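Local atomic coordinates of xyloglucan-specific endo-beta-1,4-glucanase (Uncultured bacterium, PDB entry 4W88), a protein that hydrolyses internal beta-1,4-glucosidic bonds of xyloglucan, as a family GH5 glycoside hydrolase with a TIM-barrel fold. Residues Y225-F230 against N247-Q252; H200-P205 against N254-Y259; D235-V240 against Q275-T280. The protein carries 1 engineered substitution. All blocks are in the same frame, centred on the assembly; numbering follows the deposited sequence.

Interaction 1: residues Y225-F230 against N247-Q252; sequences YTPYFF and NDITWQ. With BGC (beta-D-glucopyranose), chain C.
T226 and P227 lie against one side of helix 246-261 in the TIM barrel, on the loop that follows barrel strand 218-223. T226 points at the helix and carries most of the contact. T226 OG1 donates to Q252 OE1 at 2.6 Å. The two side chains meet at a slant, and the hydroxyl sits 18° from the carbonyl plane of the amide. Q252 reaches it with an extended chain, CG anti to the backbone N (chi1 177°). The other branch of T226, CG2, is 3.7 Å from D248 O. I249 meets the T226 carbonyl instead, with CG1 3.6 Å from T226 O. That same carbonyl accepts a hydrogen bond from W286 NE1 of helix 280-295. P227 follows a cis peptide bond and occupies the N-cap position of helix 228-231. The P227 and D248 side chains cross at about a right angle, with P227 CB 3.7 Å from D248 OD2. The next residue, Y228, belongs to the glycan pocket. Its ring lies under a beta-D-glucopyranose, and BGC C3 stands 3.6 Å above the Y228 ring plane, offset toward the rim.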
loop_
_atom_site.group_PDB
_atom_site.type_symbol
_atom_site.label_atom_id
_atom_site.label_comp_id
_atom_site.label_asym_id
_atom_site.label_seq_id
_atom_site.Cartn_x
_atom_site.Cartn_y
_atom_site.Cartn_z
ATOM N N TYR A 225 -4.471 7.742 -6.903
ATOM C CA TYR A 225 -4.778 9.096 -6.360
ATOM C C TYR A 225 -5.396 9.997 -7.444
ATOM O O TYR A 225 -4.815 11.039 -7.834
ATOM C CB TYR A 225 -3.498 9.731 -5.871
ATOM C CG TYR A 225 -2.827 9.102 -4.638
ATOM C CD1 TYR A 225 -1.867 8.052 -4.743
ATOM C CD2 TYR A 225 -3.025 9.652 -3.378
ATOM C CE1 TYR A 225 -1.227 7.557 -3.606
ATOM C CE2 TYR A 225 -2.358 9.188 -2.245
ATOM C CZ TYR A 225 -1.413 8.139 -2.375
ATOM O OH TYR A 225 -0.765 7.728 -1.251
ATOM N N THR A 226 -6.553 9.586 -7.914
ATOM C CA THR A 226 -7.095 10.070 -9.182
ATOM C C THR A 226 -8.267 11.020 -8.947
ATOM O O THR A 226 -9.216 10.700 -8.187
ATOM C CB THR A 226 -7.568 8.877 -9.975
ATOM O OG1 THR A 226 -6.472 7.947 -10.082
ATOM C CG2 THR A 226 -8.054 9.278 -11.334
ATOM N N PRO A 227 -8.251 12.174 -9.617
ATOM C CA PRO A 227 -7.191 12.670 -10.546
ATOM C C PRO A 227 -6.059 13.354 -9.769
ATOM O O PRO A 227 -6.273 14.000 -8.727
ATOM C CB PRO A 227 -7.918 13.780 -11.369
ATOM C CG PRO A 227 -9.311 13.760 -10.941
ATOM C CD PRO A 227 -9.420 13.070 -9.604
ATOM N N TYR A 228 -4.845 13.210 -10.294
ATOM C CA TYR A 228 -3.650 13.739 -9.724
ATOM C C TYR A 228 -3.739 15.215 -9.430
ATOM O O TYR A 228 -3.326 15.700 -8.382
ATOM C CB TYR A 228 -2.477 13.427 -10.668
ATOM C CG TYR A 228 -1.177 14.037 -10.245
ATOM C CD1 TYR A 228 -0.463 13.505 -9.219
ATOM C CD2 TYR A 228 -0.640 15.131 -10.899
ATOM C CE1 TYR A 228 0.715 14.060 -8.790
ATOM C CE2 TYR A 228 0.551 15.666 -10.497
ATOM C CZ TYR A 228 1.210 15.127 -9.425
ATOM O OH TYR A 228 2.416 15.598 -9.014
ATOM N N PHE A 229 -4.324 15.946 -10.354
ATOM C CA PHE A 229 -4.416 17.426 -10.161
ATOM C C PHE A 229 -5.359 17.880 -9.057
ATOM O O PHE A 229 -5.257 19.039 -8.571
ATOM C CB PHE A 229 -4.754 18.115 -11.466
ATOM C CG PHE A 229 -3.577 18.232 -12.417
ATOM C CD1 PHE A 229 -2.280 18.371 -11.944
ATOM C CD2 PHE A 229 -3.782 18.307 -13.767
ATOM C CE1 PHE A 229 -1.200 18.483 -12.805
ATOM C CE2 PHE A 229 -2.702 18.452 -14.638
ATOM C CZ PHE A 229 -1.410 18.546 -14.143
ATOM N N PHE A 230 -6.273 17.003 -8.652
ATOM C CA PHE A 230 -7.070 17.285 -7.471
ATOM C C PHE A 230 -6.360 16.873 -6.183
ATOM O O PHE A 230 -6.423 17.573 -5.172
ATOM C CB PHE A 230 -8.423 16.593 -7.554
ATOM C CG PHE A 230 -9.265 16.846 -6.346
ATOM C CD1 PHE A 230 -9.802 18.104 -6.113
ATOM C CD2 PHE A 230 -9.516 15.861 -5.448
ATOM C CE1 PHE A 230 -10.550 18.338 -4.960
ATOM C CE2 PHE A 230 -10.257 16.101 -4.312
ATOM C CZ PHE A 230 -10.755 17.337 -4.060
ATOM N N ASN A 247 -15.018 11.660 -14.810
ATOM C CA ASN A 247 -14.549 10.856 -15.979
ATOM C C ASN A 247 -13.095 10.339 -15.850
ATOM O O ASN A 247 -12.783 9.252 -16.359
ATOM C CB ASN A 247 -14.743 11.646 -17.292
ATOM C CG ASN A 247 -14.320 13.124 -17.137
ATOM O OD1 ASN A 247 -13.116 13.460 -17.065
ATOM N ND2 ASN A 247 -15.316 14.003 -16.998
ATOM N N ASP A 248 -12.217 11.114 -15.215
ATOM C CA ASP A 248 -10.840 10.657 -15.009
ATOM C C ASP A 248 -10.847 9.399 -14.142
ATOM O O ASP A 248 -10.032 8.449 -14.354
ATOM C CB ASP A 248 -9.985 11.728 -14.356
ATOM C CG ASP A 248 -9.621 12.866 -15.317
ATOM O OD1 ASP A 248 -10.057 12.940 -16.460
ATOM O OD2 ASP A 248 -8.872 13.727 -14.908
ATOM N N ILE A 249 -11.710 9.415 -13.115
ATOM C CA ILE A 249 -11.834 8.273 -12.222
ATOM C C ILE A 249 -12.424 7.071 -12.973
ATOM O O ILE A 249 -11.880 5.955 -12.943
ATOM C CB ILE A 249 -12.696 8.590 -11.029
ATOM C CG1 ILE A 249 -12.081 9.692 -10.173
ATOM C CG2 ILE A 249 -12.868 7.359 -10.175
ATOM C CD1 ILE A 249 -13.035 10.290 -9.098
ATOM N N THR A 250 -13.521 7.341 -13.677
ATOM C CA THR A 250 -14.252 6.319 -14.453
ATOM C C THR A 250 -13.440 5.609 -15.511
ATOM O O THR A 250 -13.491 4.372 -15.615
ATOM C CB THR A 250 -15.522 6.938 -15.050
ATOM O OG1 THR A 250 -16.273 7.518 -13.980
ATOM C CG2 THR A 250 -16.372 5.886 -15.709
ATOM N N TRP A 251 -12.727 6.378 -16.315
ATOM C CA TRP A 251 -11.923 5.861 -17.454
ATOM C C TRP A 251 -10.872 4.928 -16.923
ATOM O O TRP A 251 -10.695 3.828 -17.445
ATOM C CB TRP A 251 -11.251 7.088 -18.088
ATOM C CG TRP A 251 -10.750 7.063 -19.471
ATOM C CD1 TRP A 251 -10.163 6.024 -20.140
ATOM C CD2 TRP A 251 -10.700 8.207 -20.383
ATOM N NE1 TRP A 251 -9.788 6.429 -21.406
ATOM C CE2 TRP A 251 -10.097 7.756 -21.584
ATOM C CE3 TRP A 251 -11.117 9.554 -20.292
ATOM C CZ2 TRP A 251 -9.898 8.603 -22.700
ATOM C CZ3 TRP A 251 -10.906 10.401 -21.402
ATOM C CH2 TRP A 251 -10.310 9.912 -22.590
ATOM N N GLN A 252 -10.169 5.364 -15.871
ATOM C CA GLN A 252 -9.104 4.552 -15.299
ATOM C C GLN A 252 -9.701 3.277 -14.681
ATOM O O GLN A 252 -9.198 2.168 -14.904
ATOM C CB GLN A 252 -8.380 5.359 -14.254
ATOM C CG GLN A 252 -7.299 4.608 -13.529
ATOM C CD GLN A 252 -6.589 5.479 -12.513
ATOM O OE1 GLN A 252 -7.152 5.880 -11.488
ATOM N NE2 GLN A 252 -5.335 5.738 -12.769
HETATM C C2 BGC C . 2.629 12.331 -12.450
HETATM C C3 BGC C . 1.908 11.598 -11.275
HETATM C C4 BGC C . 3.080 11.235 -10.391
HETATM C C5 BGC C . 4.002 12.472 -10.532
HETATM C C6 BGC C . 5.436 12.277 -10.026
HETATM C C1 BGC C . 3.160 13.779 -12.293
HETATM O O1 BGC C . 3.597 14.751 -13.400
HETATM O O2 BGC C . 1.672 12.522 -13.383
HETATM O O3 BGC C . 1.096 10.521 -11.734
HETATM O O4 BGC C . 3.095 11.430 -9.010
HETATM O O5 BGC C . 4.288 13.251 -11.708
HETATM O O6 BGC C . 5.627 13.141 -8.877
#

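Interaction 2: residues H200-P205 against N254-Y259; sequences HNSDEP and NNIKKY
E204 meets Y259 and N255 where the loop after barrel strand 193-196 turns into helix 204-208 and packs on helix 246-261. Y259 OH donates to E204 OE2 at 2.6 Å; the carboxylate oxygen receives it on its anti lone pair, the one away from OE1. The oxygen lies at the ring edge, in the ring plane, while the carboxylate is turned 75° from the ring. E204 reaches across because its CG is anti to the backbone N (chi1 178°) and the chain beyond is extended. K258 NZ adds a long salt bridge to the same E204 OE2, at 3.8 Å. N255 takes the middle of the contact. N255 ND2 donates to a water at 2.9 Å, and that water donates to S202 O over a short distance, so amide and carbonyl are joined through it. N255 ND2 also lies 3.8 Å from E204 CB. Deeper in, S202 CB rests 4.1 Å from I256 CD1, and both residues touch L222 of strand 218-223. Within the loop, N201 OD1 accepts from D203 N at 2.8 Å, an Asx turn just ahead of the helix. T206 OG1 is a second partner of that oxygen. The contact is thus polar toward the surface and apolar toward the barrel. The short phenol bond, with a weaker contribution from the distant ammonium, would tend to keep E204 ionised.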
loop_
_atom_site.group_PDB
_atom_site.type_symbol
_atom_site.label_atom_id
_atom_site.label_comp_id
_atom_site.label_asym_id
_atom_site.label_seq_id
_atom_site.Cartn_x
_atom_site.Cartn_y
_atom_site.Cartn_z
ATOM N N HIS A 200 2.941 0.623 -9.163
ATOM C CA HIS A 200 1.537 0.517 -8.837
ATOM C C HIS A 200 0.628 1.305 -9.819
ATOM O O HIS A 200 -0.484 1.726 -9.458
ATOM C CB HIS A 200 1.312 0.970 -7.408
ATOM C CG HIS A 200 1.518 -0.076 -6.344
ATOM N ND1 HIS A 200 2.754 -0.578 -6.000
ATOM C CD2 HIS A 200 0.623 -0.730 -5.563
ATOM C CE1 HIS A 200 2.621 -1.465 -5.031
ATOM N NE2 HIS A 200 1.335 -1.586 -4.762
ATOM N N ASN A 201 1.105 1.479 -11.051
ATOM C CA ASN A 201 0.417 2.191 -12.146
ATOM C C ASN A 201 -0.710 1.332 -12.729
ATOM O O ASN A 201 -0.597 0.113 -12.791
ATOM C CB ASN A 201 1.446 2.601 -13.220
ATOM C CG ASN A 201 0.819 3.299 -14.402
ATOM O OD1 ASN A 201 0.357 2.650 -15.360
ATOM N ND2 ASN A 201 0.783 4.618 -14.356
ATOM N N SER A 202 -1.801 2.006 -13.122
ATOM C CA SER A 202 -3.005 1.361 -13.683
ATOM C C SER A 202 -3.368 1.774 -15.119
ATOM O O SER A 202 -4.515 1.569 -15.547
ATOM C CB SER A 202 -4.215 1.596 -12.766
ATOM O OG SER A 202 -4.525 2.926 -12.736
ATOM N N ASP A 203 -2.423 2.351 -15.848
ATOM C CA ASP A 203 -2.622 2.668 -17.277
ATOM C C ASP A 203 -2.767 1.345 -18.039
ATOM O O ASP A 203 -2.197 0.278 -17.650
ATOM C CB ASP A 203 -1.458 3.482 -17.860
ATOM C CG ASP A 203 -1.199 4.804 -17.142
ATOM O OD1 ASP A 203 -2.016 5.313 -16.372
ATOM O OD2 ASP A 203 -0.101 5.389 -17.404
ATOM N N GLU A 204 -3.464 1.440 -19.174
ATOM C CA GLU A 204 -3.795 0.270 -19.967
ATOM C C GLU A 204 -2.556 -0.582 -20.342
ATOM O O GLU A 204 -2.586 -1.816 -20.109
ATOM C CB GLU A 204 -4.672 0.601 -21.219
ATOM C CG GLU A 204 -4.939 -0.664 -22.018
ATOM C CD GLU A 204 -6.125 -0.527 -22.932
ATOM O OE1 GLU A 204 -6.473 0.606 -23.283
ATOM O OE2 GLU A 204 -6.692 -1.561 -23.240
ATOM N N PRO A 205 -1.475 0.055 -20.890
ATOM C CA PRO A 205 -0.323 -0.755 -21.251
ATOM C C PRO A 205 0.282 -1.512 -20.033
ATOM O O PRO A 205 0.796 -2.647 -20.164
ATOM C CB PRO A 205 0.671 0.288 -21.816
ATOM C CG PRO A 205 -0.159 1.455 -22.190
ATOM C CD PRO A 205 -1.241 1.483 -21.183
ATOM N N ASN A 254 -12.415 1.775 -15.531
ATOM C CA ASN A 254 -12.859 0.829 -16.566
ATOM C C ASN A 254 -11.720 -0.035 -17.086
ATOM O O ASN A 254 -11.929 -1.178 -17.482
ATOM C CB ASN A 254 -13.617 1.573 -17.638
ATOM C CG ASN A 254 -14.990 2.004 -17.132
ATOM O OD1 ASN A 254 -15.509 1.500 -16.108
ATOM N ND2 ASN A 254 -15.567 2.947 -17.797
ATOM N N ASN A 255 -10.500 0.475 -17.052
ATOM C CA ASN A 255 -9.375 -0.371 -17.378
ATOM C C ASN A 255 -9.088 -1.423 -16.305
ATOM O O ASN A 255 -8.785 -2.585 -16.611
ATOM C CB ASN A 255 -8.156 0.467 -17.660
ATOM C CG ASN A 255 -8.198 1.056 -19.048
ATOM O OD1 ASN A 255 -8.849 0.530 -19.982
ATOM N ND2 ASN A 255 -7.534 2.145 -19.205
ATOM N N ILE A 256 -9.185 -1.023 -15.042
ATOM C CA ILE A 256 -9.049 -1.953 -13.937
ATOM C C ILE A 256 -10.115 -3.072 -14.060
ATOM O O ILE A 256 -9.797 -4.254 -13.899
ATOM C CB ILE A 256 -9.115 -1.211 -12.595
ATOM C CG1 ILE A 256 -7.890 -0.264 -12.466
ATOM C CG2 ILE A 256 -9.085 -2.199 -11.441
ATOM C CD1 ILE A 256 -7.982 0.814 -11.392
ATOM N N LYS A 257 -11.349 -2.690 -14.386
ATOM C CA LYS A 257 -12.416 -3.643 -14.655
ATOM C C LYS A 257 -12.075 -4.611 -15.841
ATOM O O LYS A 257 -12.204 -5.837 -15.731
ATOM C CB LYS A 257 -13.732 -2.874 -14.935
ATOM C CG LYS A 257 -14.701 -2.898 -13.749
ATOM C CD LYS A 257 -16.117 -2.408 -14.105
ATOM C CE LYS A 257 -16.986 -3.503 -14.625
ATOM N NZ LYS A 257 -17.422 -4.430 -13.557
ATOM N N LYS A 258 -11.668 -4.046 -16.976
ATOM C CA LYS A 258 -11.392 -4.834 -18.173
ATOM C C LYS A 258 -10.329 -5.883 -17.882
ATOM O O LYS A 258 -10.437 -7.053 -18.268
ATOM C CB LYS A 258 -10.861 -3.892 -19.252
ATOM C CG LYS A 258 -10.821 -4.371 -20.689
ATOM C CD LYS A 258 -10.771 -3.097 -21.534
ATOM C CE LYS A 258 -11.051 -3.328 -22.993
ATOM N NZ LYS A 258 -9.787 -3.730 -23.655
ATOM N N TYR A 259 -9.262 -5.484 -17.238
ATOM C CA TYR A 259 -8.107 -6.393 -17.145
ATOM C C TYR A 259 -8.047 -7.240 -15.885
ATOM O O TYR A 259 -7.345 -8.236 -15.870
ATOM C CB TYR A 259 -6.832 -5.580 -17.276
ATOM C CG TYR A 259 -6.563 -5.090 -18.679
ATOM C CD1 TYR A 259 -5.883 -5.901 -19.580
ATOM C CD2 TYR A 259 -6.997 -3.849 -19.117
ATOM C CE1 TYR A 259 -5.645 -5.480 -20.868
ATOM C CE2 TYR A 259 -6.771 -3.437 -20.432
ATOM C CZ TYR A 259 -6.086 -4.268 -21.276
ATOM O OH TYR A 259 -5.810 -3.945 -22.556
HETATM O O HOH W 1 -6.227 3.001 -16.775
#

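Interaction 3: residues D235-V240 against Q275-T280; sequences DGSYSV and QFKENT
Two loops on the surface of the TIM barrel meet here: the one between helices 228-231 and 246-261, and the one between strand 267-272 and helix 280-295. K277 crosses from the second loop to the first. Its chain is extended beyond CG and runs past S239, with K277 CD 3.8 Å from S239 CB. At the end, K277 NZ donates to Y238 O at 3.0 Å, from 52° out of the carbonyl plane. A water accepts from K277 NZ at 2.9 Å and donates to S237 OG at 2.8 Å. The S237 hydroxyl is also bonded to A234 O, and K277 NZ to F230 O and Y232 O. Four oxygens thus surround an ammonium with three N-H, so at least one bond must be shared or bent. N279, at the N-cap position of helix 280-295, uses both ends of its amide. N279 ND2 donates to S239 O at 3.0 Å, nearly straight at 166° and close to the amide plane. N279 OD1 accepts from K277 N at 2.8 Å, which ties its own loop together. No carboxylate takes part across the contact. The charge of K277 would be stabilised by neutral dipoles: carbonyls of helix 228-231 and of the loop after it, and a water.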
loop_
_atom_site.group_PDB
_atom_site.type_symbol
_atom_site.label_atom_id
_atom_site.label_comp_id
_atom_site.label_asym_id
_atom_site.label_seq_id
_atom_site.Cartn_x
_atom_site.Cartn_y
_atom_site.Cartn_z
ATOM N N ASP A 235 1.659 22.181 -10.919
ATOM C CA ASP A 235 1.297 23.170 -11.891
ATOM C C ASP A 235 0.109 22.570 -12.611
ATOM O O ASP A 235 0.200 21.526 -13.217
ATOM C CB ASP A 235 2.483 23.364 -12.853
ATOM C CG ASP A 235 2.165 24.202 -14.134
ATOM O OD1 ASP A 235 1.132 24.875 -14.268
ATOM O OD2 ASP A 235 3.033 24.175 -15.061
ATOM N N GLY A 236 -1.019 23.229 -12.504
ATOM C CA GLY A 236 -2.288 22.731 -13.102
ATOM C C GLY A 236 -3.276 22.188 -12.062
ATOM O O GLY A 236 -4.456 21.865 -12.381
ATOM N N SER A 237 -2.840 22.128 -10.800
ATOM C CA SER A 237 -3.684 21.505 -9.783
ATOM C C SER A 237 -4.852 22.369 -9.366
ATOM O O SER A 237 -4.809 23.627 -9.576
ATOM C CB SER A 237 -2.879 21.048 -8.550
ATOM O OG SER A 237 -2.318 22.091 -7.784
ATOM N N TYR A 238 -5.874 21.777 -8.787
ATOM C CA TYR A 238 -7.047 22.543 -8.385
ATOM C C TYR A 238 -7.587 21.930 -7.092
ATOM O O TYR A 238 -7.270 20.771 -6.749
ATOM C CB TYR A 238 -8.100 22.505 -9.516
ATOM C CG TYR A 238 -8.405 21.144 -10.034
ATOM C CD1 TYR A 238 -7.694 20.570 -11.096
ATOM C CD2 TYR A 238 -9.416 20.411 -9.480
ATOM C CE1 TYR A 238 -7.997 19.290 -11.575
ATOM C CE2 TYR A 238 -9.724 19.131 -9.952
ATOM C CZ TYR A 238 -9.000 18.556 -10.974
ATOM O OH TYR A 238 -9.287 17.283 -11.413
ATOM N N SER A 239 -8.422 22.683 -6.365
ATOM C CA SER A 239 -9.023 22.251 -5.143
ATOM C C SER A 239 -10.513 22.092 -5.146
ATOM O O SER A 239 -11.095 21.742 -4.111
ATOM C CB SER A 239 -8.628 23.195 -4.048
ATOM O OG SER A 239 -9.256 24.487 -4.210
ATOM N N VAL A 240 -11.151 22.386 -6.274
ATOM C CA VAL A 240 -12.585 22.289 -6.386
ATOM C C VAL A 240 -12.979 20.942 -6.952
ATOM O O VAL A 240 -12.405 20.463 -7.891
ATOM C CB VAL A 240 -13.104 23.409 -7.303
ATOM C CG1 VAL A 240 -14.606 23.290 -7.557
ATOM C CG2 VAL A 240 -12.702 24.758 -6.752
ATOM N N GLN A 275 -4.776 15.533 -0.752
ATOM C CA GLN A 275 -4.150 16.472 0.114
ATOM C C GLN A 275 -5.143 17.583 0.470
ATOM O O GLN A 275 -5.969 18.022 -0.349
ATOM C CB GLN A 275 -2.888 17.090 -0.519
ATOM C CG GLN A 275 -1.769 16.096 -0.690
ATOM C CD GLN A 275 -0.569 16.630 -1.434
ATOM O OE1 GLN A 275 -0.164 17.790 -1.267
ATOM N NE2 GLN A 275 0.023 15.777 -2.267
ATOM N N PHE A 276 -5.100 17.940 1.738
ATOM C CA PHE A 276 -5.957 18.973 2.288
ATOM C C PHE A 276 -5.577 20.344 1.764
ATOM O O PHE A 276 -4.449 20.793 1.976
ATOM C CB PHE A 276 -6.007 19.024 3.834
ATOM C CG PHE A 276 -6.998 20.023 4.351
ATOM C CD1 PHE A 276 -8.378 19.801 4.119
ATOM C CD2 PHE A 276 -6.608 21.139 5.076
ATOM C CE1 PHE A 276 -9.334 20.713 4.543
ATOM C CE2 PHE A 276 -7.582 22.040 5.549
ATOM C CZ PHE A 276 -8.933 21.814 5.278
ATOM N N LYS A 277 -6.519 20.988 1.080
ATOM C CA LYS A 277 -6.276 22.305 0.420
ATOM C C LYS A 277 -7.351 23.320 0.837
ATOM O O LYS A 277 -7.896 24.041 0.003
ATOM C CB LYS A 277 -6.331 22.132 -1.106
ATOM C CG LYS A 277 -5.344 21.180 -1.764
ATOM C CD LYS A 277 -5.695 20.910 -3.211
ATOM C CE LYS A 277 -4.671 19.937 -3.797
ATOM N NZ LYS A 277 -4.811 19.934 -5.289
ATOM N N GLU A 278 -7.676 23.301 2.154
ATOM C CA GLU A 278 -8.706 24.170 2.768
ATOM C C GLU A 278 -10.000 24.010 1.990
ATOM O O GLU A 278 -10.692 24.993 1.673
ATOM C CB GLU A 278 -8.283 25.624 2.882
ATOM C CG GLU A 278 -6.920 25.734 3.464
ATOM C CD GLU A 278 -6.784 26.528 4.619
ATOM O OE1 GLU A 278 -6.839 25.875 5.677
ATOM O OE2 GLU A 278 -6.590 27.761 4.420
ATOM N N ASN A 279 -10.326 22.756 1.713
ATOM C CA ASN A 279 -11.341 22.411 0.754
ATOM C C ASN A 279 -12.127 21.186 1.212
ATOM O O ASN A 279 -12.377 20.249 0.424
ATOM C CB ASN A 279 -10.736 22.153 -0.629
ATOM C CG ASN A 279 -9.793 20.951 -0.661
ATOM O OD1 ASN A 279 -9.174 20.596 0.341
ATOM N ND2 ASN A 279 -9.719 20.315 -1.825
ATOM N N THR A 280 -12.520 21.207 2.481
ATOM C CA THR A 280 -13.211 20.086 3.083
ATOM C C THR A 280 -14.376 19.570 2.265
ATOM O O THR A 280 -14.506 18.368 1.995
ATOM C CB THR A 280 -13.765 20.480 4.434
ATOM O OG1 THR A 280 -12.679 20.758 5.306
ATOM C CG2 THR A 280 -14.571 19.309 5.028
HETATM O O HOH W 2 -4.046 22.723 -5.708
#

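All three contacts lie on one family 5 TIM barrel. Interactions 1 and 2 share helix 246-261, and their centres are 12 Å apart. They touch where Q252 NE2 comes 2.9 Å from S202 OG. Along the chain, both segments of interaction 1 fall between those of interaction 2. Interaction 3 crosses both in sequence. Its centre is 14 Å from that of interaction 1 and 26 Å from that of interaction 2. F229 O lies 2.8 Å from Y238 N, a probable hydrogen bond. The loop and short helix that carry Y228 of the glycan pocket thus touch helix 246-261 in interaction 1 and the two surface loops of interaction 3.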